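PDB 4KVZ: BamL from Bacillus amyloliquefaciens, which probably transfers methyl groups from S-adenosylmethionine to a nitrogen of the plantazolicin precursor during biosynthesis of that natural product. Local coordinates for residues Leu132-Phe137 with Ile159-Arg164; Val64-Cys69 with Ile127-Leu132; Gln18-His23 with Glu180-Asp185. All coordinates share one frame; numbering follows the deposited sequence.

Contact 1: Leu132-Phe137 with Ile159-Arg164; sequences LCFGLF and IVDLDR. With SAH (S-adenosyl-L-homocysteine), chain B.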
loop_
_atom_site.group_PDB
_atom_site.type_symbol
_atom_site.label_atom_id
_atom_site.label_comp_id
_atom_site.label_asym_id
_atom_site.label_seq_id
_atom_site.Cartn_x
_atom_site.Cartn_y
_atom_site.Cartn_z
ATOM N N LEU A 132 0.753 -3.124 1.680
ATOM C CA LEU A 132 1.265 -4.385 2.228
ATOM C C LEU A 132 1.635 -5.393 1.140
ATOM O O LEU A 132 1.223 -6.550 1.192
ATOM C CB LEU A 132 0.280 -4.976 3.255
ATOM C CG LEU A 132 0.055 -4.089 4.495
ATOM C CD1 LEU A 132 -1.008 -4.681 5.408
ATOM C CD2 LEU A 132 1.362 -3.892 5.247
ATOM N N CYS A 133 2.420 -4.954 0.155
ATOM C CA CYS A 133 2.879 -5.855 -0.900
ATOM C C CYS A 133 4.170 -5.418 -1.601
ATOM O O CYS A 133 4.653 -6.131 -2.472
ATOM C CB CYS A 133 1.789 -6.092 -1.953
ATOM S SG CYS A 133 1.354 -4.639 -2.930
ATOM N N PHE A 134 4.713 -4.260 -1.225
ATOM C CA PHE A 134 5.875 -3.685 -1.924
ATOM C C PHE A 134 7.095 -4.606 -1.823
ATOM O O PHE A 134 7.885 -4.696 -2.758
ATOM C CB PHE A 134 6.187 -2.277 -1.386
ATOM C CG PHE A 134 7.159 -1.487 -2.234
ATOM C CD1 PHE A 134 6.976 -1.359 -3.611
ATOM C CD2 PHE A 134 8.238 -0.839 -1.641
ATOM C CE1 PHE A 134 7.870 -0.622 -4.380
ATOM C CE2 PHE A 134 9.131 -0.095 -2.404
ATOM C CZ PHE A 134 8.943 0.015 -3.770
ATOM N N GLY A 135 7.201 -5.327 -0.709
ATOM C CA GLY A 135 8.305 -6.276 -0.485
ATOM C C GLY A 135 8.206 -7.566 -1.287
ATOM O O GLY A 135 9.104 -8.410 -1.222
ATOM N N LEU A 136 7.120 -7.737 -2.041
ATOM C CA LEU A 136 6.926 -8.948 -2.840
ATOM C C LEU A 136 7.461 -8.799 -4.255
ATOM O O LEU A 136 7.650 -9.791 -4.964
ATOM C CB LEU A 136 5.439 -9.334 -2.888
ATOM C CG LEU A 136 4.773 -9.526 -1.523
ATOM C CD1 LEU A 136 3.282 -9.731 -1.699
ATOM C CD2 LEU A 136 5.391 -10.698 -0.760
ATOM N N PHE A 137 7.689 -7.559 -4.672
ATOM C CA PHE A 137 8.112 -7.284 -6.034
ATOM C C PHE A 137 9.577 -7.669 -6.232
ATOM O O PHE A 137 10.416 -7.379 -5.381
ATOM C CB PHE A 137 7.893 -5.812 -6.374
ATOM C CG PHE A 137 6.467 -5.350 -6.203
ATOM C CD1 PHE A 137 5.401 -6.152 -6.603
ATOM C CD2 PHE A 137 6.195 -4.101 -5.665
ATOM C CE1 PHE A 137 4.090 -5.716 -6.455
ATOM C CE2 PHE A 137 4.885 -3.656 -5.516
ATOM C CZ PHE A 137 3.835 -4.470 -5.908
ATOM N N ILE A 159 2.469 4.196 -0.296
ATOM C CA ILE A 159 2.973 2.853 -0.006
ATOM C C ILE A 159 2.940 2.600 1.496
ATOM O O ILE A 159 3.481 3.393 2.277
ATOM C CB ILE A 159 4.438 2.702 -0.488
ATOM C CG1 ILE A 159 4.538 2.994 -1.988
ATOM C CG2 ILE A 159 4.978 1.315 -0.155
ATOM C CD1 ILE A 159 5.963 3.130 -2.500
ATOM N N VAL A 160 2.301 1.501 1.899
ATOM C CA VAL A 160 2.281 1.073 3.296
ATOM C C VAL A 160 2.899 -0.314 3.339
ATOM O O VAL A 160 2.435 -1.231 2.658
ATOM C CB VAL A 160 0.845 1.062 3.885
ATOM C CG1 VAL A 160 0.847 0.623 5.340
ATOM C CG2 VAL A 160 0.214 2.438 3.783
ATOM N N ASP A 161 3.967 -0.478 4.113
ATOM C CA ASP A 161 4.623 -1.789 4.157
ATOM C C ASP A 161 5.252 -2.130 5.498
ATOM O O ASP A 161 5.346 -1.292 6.386
ATOM C CB ASP A 161 5.650 -1.932 3.027
ATOM C CG ASP A 161 5.735 -3.363 2.488
ATOM O OD1 ASP A 161 4.915 -4.225 2.896
ATOM O OD2 ASP A 161 6.627 -3.625 1.651
ATOM N N LEU A 162 5.651 -3.387 5.644
ATOM C CA LEU A 162 6.285 -3.853 6.865
ATOM C C LEU A 162 7.589 -3.112 7.137
ATOM O O LEU A 162 8.334 -2.791 6.217
ATOM C CB LEU A 162 6.559 -5.352 6.779
ATOM C CG LEU A 162 5.386 -6.311 6.574
ATOM C CD1 LEU A 162 5.922 -7.739 6.619
ATOM C CD2 LEU A 162 4.265 -6.103 7.589
ATOM N N ASP A 163 7.845 -2.843 8.414
ATOM C CA ASP A 163 9.118 -2.287 8.858
ATOM C C ASP A 163 9.945 -3.446 9.392
ATOM O O ASP A 163 9.537 -4.121 10.331
ATOM C CB ASP A 163 8.876 -1.247 9.956
ATOM C CG ASP A 163 10.161 -0.609 10.469
ATOM O OD1 ASP A 163 11.266 -1.144 10.218
ATOM O OD2 ASP A 163 10.060 0.445 11.132
ATOM N N ARG A 164 11.104 -3.678 8.786
ATOM C CA ARG A 164 11.972 -4.784 9.194
ATOM C C ARG A 164 12.197 -4.832 10.703
ATOM O O ARG A 164 12.250 -5.910 11.298
ATOM C CB ARG A 164 13.305 -4.700 8.457
ATOM C CG ARG A 164 14.154 -5.952 8.568
ATOM C CD ARG A 164 15.434 -5.818 7.761
ATOM N NE ARG A 164 16.115 -7.104 7.673
ATOM C CZ ARG A 164 15.833 -8.053 6.782
ATOM N NH1 ARG A 164 16.503 -9.193 6.804
ATOM N NH2 ARG A 164 14.881 -7.875 5.869
HETATM N N SAH B . -3.019 -4.803 -1.200
HETATM C CA SAH B . -3.464 -6.039 -0.554
HETATM C CB SAH B . -2.297 -7.013 -0.425
HETATM C CG SAH B . -2.796 -8.433 -0.666
HETATM S SD SAH B . -1.533 -9.615 -0.279
HETATM C C SAH B . -3.987 -5.742 0.817
HETATM O O SAH B . -3.637 -4.736 1.417
HETATM O OXT SAH B . -4.785 -6.498 1.368
HETATM C "C5'" SAH B . -0.273 -9.254 -1.462
HETATM C "C4'" SAH B . -0.850 -9.297 -2.874
HETATM O "O4'" SAH B . 0.133 -8.858 -3.811
HETATM C "C3'" SAH B . -1.270 -10.703 -3.306
HETATM O "O3'" SAH B . -2.637 -10.673 -3.744
HETATM C "C2'" SAH B . -0.342 -11.040 -4.455
HETATM O "O2'" SAH B . -0.951 -11.867 -5.446
HETATM C "C1'" SAH B . 0.009 -9.666 -4.989
HETATM N N9 SAH B . 1.277 -9.596 -5.758
HETATM C C8 SAH B . 2.469 -10.123 -5.410
HETATM N N7 SAH B . 3.410 -9.831 -6.344
HETATM C C5 SAH B . 2.807 -9.102 -7.303
HETATM C C6 SAH B . 3.201 -8.475 -8.583
HETATM N N6 SAH B . 4.482 -8.560 -9.035
HETATM N N1 SAH B . 2.255 -7.808 -9.277
HETATM C C2 SAH B . 0.971 -7.699 -8.864
HETATM N N3 SAH B . 0.552 -8.253 -7.712
HETATM C C4 SAH B . 1.402 -8.954 -6.913
HETATM O O HOH W 1 3.320 -2.113 0.189
HETATM O O HOH W 2 5.415 -6.695 1.672
#

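Contact 2: Val64-Cys69 with Ile127-Leu132; sequences VLDIGC and IIFIHL. With SAH (S-adenosyl-L-homocysteine), chain B.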
loop_
_atom_site.group_PDB
_atom_site.type_symbol
_atom_site.label_atom_id
_atom_site.label_comp_id
_atom_site.label_asym_id
_atom_site.label_seq_id
_atom_site.Cartn_x
_atom_site.Cartn_y
_atom_site.Cartn_z
ATOM N N VAL A 64 -8.313 6.056 -9.071
ATOM C CA VAL A 64 -7.423 5.354 -8.135
ATOM C C VAL A 64 -6.994 4.025 -8.764
ATOM O O VAL A 64 -7.808 3.283 -9.318
ATOM C CB VAL A 64 -8.073 5.118 -6.738
ATOM C CG1 VAL A 64 -7.104 4.410 -5.805
ATOM C CG2 VAL A 64 -8.511 6.431 -6.087
ATOM N N LEU A 65 -5.699 3.734 -8.656
ATOM C CA LEU A 65 -5.141 2.485 -9.126
ATOM C C LEU A 65 -4.593 1.737 -7.912
ATOM O O LEU A 65 -3.775 2.279 -7.170
ATOM C CB LEU A 65 -4.028 2.769 -10.147
ATOM C CG LEU A 65 -3.079 1.637 -10.561
ATOM C CD1 LEU A 65 -3.809 0.464 -11.200
ATOM C CD2 LEU A 65 -2.026 2.179 -11.517
ATOM N N ASP A 66 -5.071 0.514 -7.704
ATOM C CA ASP A 66 -4.652 -0.307 -6.569
ATOM C C ASP A 66 -3.700 -1.404 -7.032
ATOM O O ASP A 66 -4.087 -2.292 -7.804
ATOM C CB ASP A 66 -5.861 -0.939 -5.871
ATOM C CG ASP A 66 -5.503 -1.522 -4.512
ATOM O OD1 ASP A 66 -4.466 -1.118 -3.947
ATOM O OD2 ASP A 66 -6.264 -2.360 -3.995
ATOM N N ILE A 67 -2.458 -1.330 -6.552
ATOM C CA ILE A 67 -1.398 -2.269 -6.934
ATOM C C ILE A 67 -1.348 -3.439 -5.948
ATOM O O ILE A 67 -1.228 -3.229 -4.745
ATOM C CB ILE A 67 -0.015 -1.572 -6.971
ATOM C CG1 ILE A 67 -0.025 -0.340 -7.890
ATOM C CG2 ILE A 67 1.077 -2.562 -7.389
ATOM C CD1 ILE A 67 -0.335 -0.634 -9.349
ATOM N N GLY A 68 -1.413 -4.670 -6.453
ATOM C CA GLY A 68 -1.517 -5.841 -5.583
ATOM C C GLY A 68 -2.876 -5.828 -4.902
ATOM O O GLY A 68 -2.972 -5.975 -3.683
ATOM N N CYS A 69 -3.920 -5.654 -5.708
ATOM C CA CYS A 69 -5.265 -5.367 -5.206
ATOM C C CYS A 69 -5.972 -6.522 -4.505
ATOM O O CYS A 69 -7.072 -6.337 -3.977
ATOM C CB CYS A 69 -6.154 -4.841 -6.334
ATOM S SG CYS A 69 -6.487 -6.069 -7.627
ATOM N N ILE A 127 -4.371 8.702 -7.584
ATOM C CA ILE A 127 -3.811 7.968 -6.451
ATOM C C ILE A 127 -3.409 6.576 -6.905
ATOM O O ILE A 127 -4.201 5.864 -7.517
ATOM C CB ILE A 127 -4.824 7.873 -5.278
ATOM C CG1 ILE A 127 -5.127 9.280 -4.718
ATOM C CG2 ILE A 127 -4.315 6.920 -4.197
ATOM C CD1 ILE A 127 -6.299 9.375 -3.760
ATOM N N ILE A 128 -2.174 6.194 -6.604
ATOM C CA ILE A 128 -1.719 4.832 -6.828
ATOM C C ILE A 128 -1.404 4.285 -5.435
ATOM O O ILE A 128 -0.610 4.873 -4.692
ATOM C CB ILE A 128 -0.486 4.780 -7.768
ATOM C CG1 ILE A 128 -0.827 5.450 -9.110
ATOM C CG2 ILE A 128 -0.022 3.337 -7.956
ATOM C CD1 ILE A 128 0.323 5.602 -10.089
ATOM N N PHE A 129 -2.047 3.178 -5.079
ATOM C CA PHE A 129 -2.002 2.622 -3.722
ATOM C C PHE A 129 -1.252 1.292 -3.749
ATOM O O PHE A 129 -1.551 0.422 -4.566
ATOM C CB PHE A 129 -3.447 2.427 -3.232
ATOM C CG PHE A 129 -3.591 2.080 -1.759
ATOM C CD1 PHE A 129 -2.872 2.752 -0.769
ATOM C CD2 PHE A 129 -4.528 1.130 -1.358
ATOM C CE1 PHE A 129 -3.048 2.454 0.575
ATOM C CE2 PHE A 129 -4.709 0.830 -0.013
ATOM C CZ PHE A 129 -3.982 1.502 0.956
ATOM N N ILE A 130 -0.252 1.147 -2.884
ATOM C CA ILE A 130 0.551 -0.081 -2.803
ATOM C C ILE A 130 0.552 -0.497 -1.338
ATOM O O ILE A 130 1.391 -0.055 -0.544
ATOM C CB ILE A 130 2.016 0.105 -3.308
ATOM C CG1 ILE A 130 2.070 0.862 -4.645
ATOM C CG2 ILE A 130 2.714 -1.248 -3.427
ATOM C CD1 ILE A 130 3.475 1.221 -5.111
ATOM N N HIS A 131 -0.433 -1.309 -0.971
ATOM C CA HIS A 131 -0.675 -1.643 0.426
ATOM C C HIS A 131 -0.220 -3.054 0.778
ATOM O O HIS A 131 -0.728 -4.045 0.233
ATOM C CB HIS A 131 -2.155 -1.472 0.748
ATOM C CG HIS A 131 -2.465 -1.498 2.212
ATOM N ND1 HIS A 131 -2.258 -0.413 3.036
ATOM C CD2 HIS A 131 -2.962 -2.479 2.998
ATOM C CE1 HIS A 131 -2.621 -0.726 4.268
ATOM N NE2 HIS A 131 -3.054 -1.970 4.273
ATOM N N LEU A 132 0.753 -3.124 1.680
ATOM C CA LEU A 132 1.265 -4.385 2.228
ATOM C C LEU A 132 1.635 -5.393 1.140
ATOM O O LEU A 132 1.223 -6.550 1.192
ATOM C CB LEU A 132 0.280 -4.976 3.255
ATOM C CG LEU A 132 0.055 -4.089 4.495
ATOM C CD1 LEU A 132 -1.008 -4.681 5.408
ATOM C CD2 LEU A 132 1.362 -3.892 5.247
HETATM N N SAH B . -3.019 -4.803 -1.200
HETATM C CA SAH B . -3.464 -6.039 -0.554
HETATM C CB SAH B . -2.297 -7.013 -0.425
HETATM C CG SAH B . -2.796 -8.433 -0.666
HETATM S SD SAH B . -1.533 -9.615 -0.279
HETATM C C SAH B . -3.987 -5.742 0.817
HETATM O O SAH B . -3.637 -4.736 1.417
HETATM O OXT SAH B . -4.785 -6.498 1.368
HETATM C "C5'" SAH B . -0.273 -9.254 -1.462
HETATM C "C4'" SAH B . -0.850 -9.297 -2.874
HETATM O "O4'" SAH B . 0.133 -8.858 -3.811
HETATM C "C3'" SAH B . -1.270 -10.703 -3.306
HETATM O "O3'" SAH B . -2.637 -10.673 -3.744
HETATM C "C2'" SAH B . -0.342 -11.040 -4.455
HETATM O "O2'" SAH B . -0.951 -11.867 -5.446
HETATM C "C1'" SAH B . 0.009 -9.666 -4.989
HETATM N N9 SAH B . 1.277 -9.596 -5.758
HETATM C C8 SAH B . 2.469 -10.123 -5.410
HETATM N N7 SAH B . 3.410 -9.831 -6.344
HETATM C C5 SAH B . 2.807 -9.102 -7.303
HETATM C C6 SAH B . 3.201 -8.475 -8.583
HETATM N N6 SAH B . 4.482 -8.560 -9.035
HETATM N N1 SAH B . 2.255 -7.808 -9.277
HETATM C C2 SAH B . 0.971 -7.699 -8.864
HETATM N N3 SAH B . 0.552 -8.253 -7.712
HETATM C C4 SAH B . 1.402 -8.954 -6.913
HETATM O O HOH W 3 -2.430 -2.255 -2.578
#

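Contact 3: Gln18-His23 with Glu180-Asp185; sequences QTWFSH and EAYLKD. With SAH (S-adenosyl-L-homocysteine), chain B.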
loop_
_atom_site.group_PDB
_atom_site.type_symbol
_atom_site.label_atom_id
_atom_site.label_comp_id
_atom_site.label_asym_id
_atom_site.label_seq_id
_atom_site.Cartn_x
_atom_site.Cartn_y
_atom_site.Cartn_z
ATOM N N GLN A 18 6.980 -14.178 -1.637
ATOM C CA GLN A 18 5.914 -14.249 -2.655
ATOM C C GLN A 18 5.316 -15.655 -2.850
ATOM O O GLN A 18 4.223 -15.786 -3.385
ATOM C CB GLN A 18 6.375 -13.640 -3.988
ATOM C CG GLN A 18 5.463 -13.862 -5.205
ATOM C CD GLN A 18 4.040 -13.318 -5.046
ATOM O OE1 GLN A 18 3.719 -12.611 -4.089
ATOM N NE2 GLN A 18 3.178 -13.651 -6.007
ATOM N N THR A 19 6.019 -16.691 -2.394
ATOM C CA THR A 19 5.473 -18.062 -2.427
ATOM C C THR A 19 4.154 -18.171 -1.644
ATOM O O THR A 19 3.303 -19.012 -1.949
ATOM C CB THR A 19 6.487 -19.121 -1.914
ATOM O OG1 THR A 19 6.762 -18.928 -0.519
ATOM C CG2 THR A 19 7.790 -19.035 -2.698
ATOM N N TRP A 20 3.984 -17.297 -0.659
ATOM C CA TRP A 20 2.805 -17.317 0.201
ATOM C C TRP A 20 1.551 -16.790 -0.478
ATOM O O TRP A 20 0.461 -16.828 0.108
ATOM C CB TRP A 20 3.085 -16.569 1.509
ATOM C CG TRP A 20 4.026 -17.331 2.382
ATOM C CD1 TRP A 20 5.400 -17.260 2.380
ATOM C CD2 TRP A 20 3.677 -18.317 3.364
ATOM N NE1 TRP A 20 5.918 -18.133 3.310
ATOM C CE2 TRP A 20 4.886 -18.790 3.932
ATOM C CE3 TRP A 20 2.463 -18.839 3.824
ATOM C CZ2 TRP A 20 4.914 -19.765 4.939
ATOM C CZ3 TRP A 20 2.491 -19.823 4.829
ATOM C CH2 TRP A 20 3.708 -20.269 5.372
ATOM N N PHE A 21 1.692 -16.320 -1.718
ATOM C CA PHE A 21 0.547 -15.804 -2.468
ATOM C C PHE A 21 0.307 -16.534 -3.785
ATOM O O PHE A 21 -0.700 -16.309 -4.447
ATOM C CB PHE A 21 0.681 -14.278 -2.678
ATOM C CG PHE A 21 0.801 -13.521 -1.391
ATOM C CD1 PHE A 21 -0.327 -13.231 -0.630
ATOM C CD2 PHE A 21 2.051 -13.146 -0.904
ATOM C CE1 PHE A 21 -0.210 -12.565 0.582
ATOM C CE2 PHE A 21 2.172 -12.476 0.303
ATOM C CZ PHE A 21 1.040 -12.185 1.047
ATOM N N SER A 22 1.213 -17.443 -4.142
ATOM C CA SER A 22 1.176 -18.075 -5.462
ATOM C C SER A 22 0.913 -19.579 -5.435
ATOM O O SER A 22 0.802 -20.201 -6.487
ATOM C CB SER A 22 2.486 -17.802 -6.196
ATOM O OG SER A 22 3.572 -18.343 -5.472
ATOM N N HIS A 23 0.838 -20.158 -4.242
ATOM C CA HIS A 23 0.542 -21.579 -4.084
ATOM C C HIS A 23 -0.693 -21.738 -3.203
ATOM O O HIS A 23 -0.803 -21.052 -2.187
ATOM C CB HIS A 23 1.732 -22.311 -3.469
ATOM C CG HIS A 23 3.028 -22.051 -4.170
ATOM N ND1 HIS A 23 4.084 -21.406 -3.563
ATOM C CD2 HIS A 23 3.443 -22.355 -5.422
ATOM C CE1 HIS A 23 5.093 -21.324 -4.412
ATOM N NE2 HIS A 23 4.728 -21.885 -5.549
ATOM N N GLU A 180 3.297 -17.924 11.907
ATOM C CA GLU A 180 4.661 -17.518 12.294
ATOM C C GLU A 180 5.624 -17.643 11.111
ATOM O O GLU A 180 6.405 -16.729 10.842
ATOM C CB GLU A 180 5.179 -18.312 13.503
ATOM C CG GLU A 180 4.482 -17.962 14.815
ATOM C CD GLU A 180 5.186 -18.507 16.048
ATOM O OE1 GLU A 180 6.237 -19.176 15.906
ATOM O OE2 GLU A 180 4.690 -18.256 17.168
ATOM N N ALA A 181 5.560 -18.778 10.416
ATOM C CA ALA A 181 6.373 -19.027 9.223
ATOM C C ALA A 181 6.105 -18.003 8.115
ATOM O O ALA A 181 7.040 -17.444 7.527
ATOM C CB ALA A 181 6.134 -20.439 8.717
ATOM N N TYR A 182 4.824 -17.760 7.837
ATOM C CA TYR A 182 4.414 -16.727 6.877
ATOM C C TYR A 182 5.038 -15.366 7.218
ATOM O O TYR A 182 5.720 -14.759 6.380
ATOM C CB TYR A 182 2.871 -16.646 6.830
ATOM C CG TYR A 182 2.314 -15.397 6.180
ATOM C CD1 TYR A 182 2.535 -15.133 4.830
ATOM C CD2 TYR A 182 1.540 -14.492 6.912
ATOM C CE1 TYR A 182 2.022 -13.996 4.228
ATOM C CE2 TYR A 182 1.032 -13.344 6.318
ATOM C CZ TYR A 182 1.274 -13.102 4.981
ATOM O OH TYR A 182 0.781 -11.965 4.376
ATOM N N LEU A 183 4.830 -14.911 8.452
ATOM C CA LEU A 183 5.313 -13.602 8.879
ATOM C C LEU A 183 6.831 -13.515 8.805
ATOM O O LEU A 183 7.366 -12.533 8.304
ATOM C CB LEU A 183 4.827 -13.274 10.295
ATOM C CG LEU A 183 3.311 -13.049 10.408
ATOM C CD1 LEU A 183 2.874 -13.025 11.865
ATOM C CD2 LEU A 183 2.884 -11.783 9.677
ATOM N N LYS A 184 7.514 -14.552 9.274
ATOM C CA LYS A 184 8.977 -14.573 9.175
ATOM C C LYS A 184 9.445 -14.348 7.745
ATOM O O LYS A 184 10.340 -13.527 7.495
ATOM C CB LYS A 184 9.550 -15.866 9.746
ATOM C CG LYS A 184 9.623 -15.856 11.253
ATOM C CD LYS A 184 10.176 -17.174 11.762
ATOM C CE LYS A 184 10.342 -17.135 13.266
ATOM N NZ LYS A 184 10.502 -18.518 13.793
ATOM N N ASP A 185 8.823 -15.052 6.801
ATOM C CA ASP A 185 9.167 -14.895 5.389
ATOM C C ASP A 185 8.856 -13.482 4.885
ATOM O O ASP A 185 9.665 -12.884 4.178
ATOM C CB ASP A 185 8.464 -15.946 4.525
ATOM C CG ASP A 185 9.150 -17.307 4.566
ATOM O OD1 ASP A 185 10.262 -17.416 5.121
ATOM O OD2 ASP A 185 8.571 -18.275 4.026
HETATM N N SAH B . -3.019 -4.803 -1.200
HETATM C CA SAH B . -3.464 -6.039 -0.554
HETATM C CB SAH B . -2.297 -7.013 -0.425
HETATM C CG SAH B . -2.796 -8.433 -0.666
HETATM S SD SAH B . -1.533 -9.615 -0.279
HETATM C C SAH B . -3.987 -5.742 0.817
HETATM O O SAH B . -3.637 -4.736 1.417
HETATM O OXT SAH B . -4.785 -6.498 1.368
HETATM C "C5'" SAH B . -0.273 -9.254 -1.462
HETATM C "C4'" SAH B . -0.850 -9.297 -2.874
HETATM O "O4'" SAH B . 0.133 -8.858 -3.811
HETATM C "C3'" SAH B . -1.270 -10.703 -3.306
HETATM O "O3'" SAH B . -2.637 -10.673 -3.744
HETATM C "C2'" SAH B . -0.342 -11.040 -4.455
HETATM O "O2'" SAH B . -0.951 -11.867 -5.446
HETATM C "C1'" SAH B . 0.009 -9.666 -4.989
HETATM N N9 SAH B . 1.277 -9.596 -5.758
HETATM C C8 SAH B . 2.469 -10.123 -5.410
HETATM N N7 SAH B . 3.410 -9.831 -6.344
HETATM C C5 SAH B . 2.807 -9.102 -7.303
HETATM C C6 SAH B . 3.201 -8.475 -8.583
HETATM N N6 SAH B . 4.482 -8.560 -9.035
HETATM N N1 SAH B . 2.255 -7.808 -9.277
HETATM C C2 SAH B . 0.971 -7.699 -8.864
HETATM N N3 SAH B . 0.552 -8.253 -7.712
HETATM C C4 SAH B . 1.402 -8.954 -6.913
#

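Contact 1: Leu132-Phe137 with Ile159-Arg164
The backbone N of L132 donates to V160 O at 2.7 Å, with an N-H...O angle of 156°, and this bond ties the start of the 132-137 turn to the last part of strand 155-162. One residue further on, the carboxylate of D161 faces the turn. Its OD2 accepts a bent, weak hydrogen bond from G135 N (3.0 Å, 123° at the hydrogen) and lies 3.4 Å from F134 CB. Its OD1 accepts a hydrogen bond from a water that in turn accepts from G135 N, and receives a further weak bond from L162 N. A second water bridges the segments, accepting from F134 N and donating to V160 O, which therefore serves two donors. One weak direct bond and one water bridge, both to G135 N, link the carboxylate to the turn; a leucine in place of D161 would probably leave G135 N without its carboxylate acceptor and the bridging water without the oxygen it donates to.

The turn follows the fourth parallel strand of a Rossmann-like methyltransferase core, where the carboxyl ends of the strands border the cofactor. Its other side meets SAH: L136 CD1 approaches C5' of the ligand at 3.6 Å, and the F137 ring meets the adenine with its edge, CD1 lying 3.5 Å from SAH N6.

Apolar contacts complete the joint. F134 has its ring carbon CG anti to the backbone N (chi1 -167°), which turns the ring back over the strand, where I159 CG2 lies 4.0 Å from F134 CB and I159 CD1 sits over one ring face. At the opposite end L132 CD2 reaches L162 CD2 at 4.3 Å. Further out, P140 and V144 of helix 140-148 pack on F134, while Q186 and Y187 of helix 177-188 touch L162.

Contact 2: Val64-Cys69 with Ile127-Leu132
The carboxylate of D66 and the ring of F129 stand side by side on one face of the sheet, their planes 25° apart, and D66 OD1 comes within 3.4 Å of F129 CD2 from an oblique direction. Both groups have CG anti to the backbone N (chi1 -170° for F129), which carries them in the same direction from adjacent strands. One face of the F129 ring receives H131 CB, 3.4 Å above the plane and displaced toward the rim; F49 of helix 24-57 pairs edge-to-face with the same ring. The H131 ring has L132 CG over one face, also toward its rim.

Beneath these groups the backbones run parallel, their short axes 4.7 Å apart at closest approach and inclined by 21°. Three nearly straight hydrogen bonds fix the register: L65 N to I127 O, F129 N to L65 O and, at 2.8 Å, I67 N to F129 O. V64 and I127 occupy the D66 side, where V64 CG2 rests on I127 CB. On the reverse side, I67 CG1 meets I128 CG2 at 3.7 Å and I67 CB packs on I130 CG1, with L65 beside I128.

Past I67 the strands separate, and a water fills the bridging role: it accepts from H131 N and lies 2.7 Å from both D66 OD1 and I67 O, toward which it can donate. G68, with positive phi, turns the chain where a CB would crowd SAH O4'. These are the central strands of the Rossmann-like sheet, and their carboxyl ends open onto the cofactor. The SAH amino N donates to G68 O at 2.7 Å and to H131 O at 2.8 Å. Two backbone carbonyls, one from each strand end, would therefore be expected to favour a protonated amino group on the ligand.

Contact 3: Gln18-His23 with Glu180-Asp185
The indole N-H of W20 makes the one hydrogen bond between the segments, NE1 to D185 OD2 at 2.8 Å. It is nearly straight (170° at the hydrogen), reaches the anti lone pair of OD2 and lies close to the indole plane, although the carboxylate itself is turned 62° from that plane. Q16 NE2 also donates to OD2, and R188 forms a salt bridge with OD1, so both oxygens of D185 are engaged.

Aromatic contacts make up much of the rest. Y182 CB sits above the W20 six-membered ring, 3.7 Å from its centroid, as a CH-pi contact. The Y182 ring presents its edge to the face of the indole five-membered ring in an offset edge-to-face pair. F21 CZ approaches the rim of the tyrosine, 3.3 Å from Y182 OH, whose hydrogen bond goes to D34.

Ligand packing comes from helix 11-22: F21 CE1 lies 3.3 Å from the SAH sulfur, SD, and Q18 OE1 lies 3.1 Å from C8 of the adenine.

The cluster joins helix 11-22 to helix 177-188, with S30 and D34 of helix 24-57 packed against F21 and K26 forming a cation-pi contact with W20.

Contacts 1 and 2 belong to one sheet and have centres about 12 Å apart. Strand 125-131 is shared ground: it pairs with strand 63-67 in contact 2 and neighbours strand 155-162 of contact 1, and L132 belongs to both. Along the chain contact 2 closes before contact 1 opens, and both are nested inside the long loop closed by contact 3, which brings helix 11-22, near the N terminus, against helix 177-188. Contact 3 lies about 13 Å from contact 1, centre to centre, and touches it through L136 against F21 and Q18; it is about 20 Å from contact 2, without touching. All three border SAH, each supplying part of a pocket that D91 and N113 help complete.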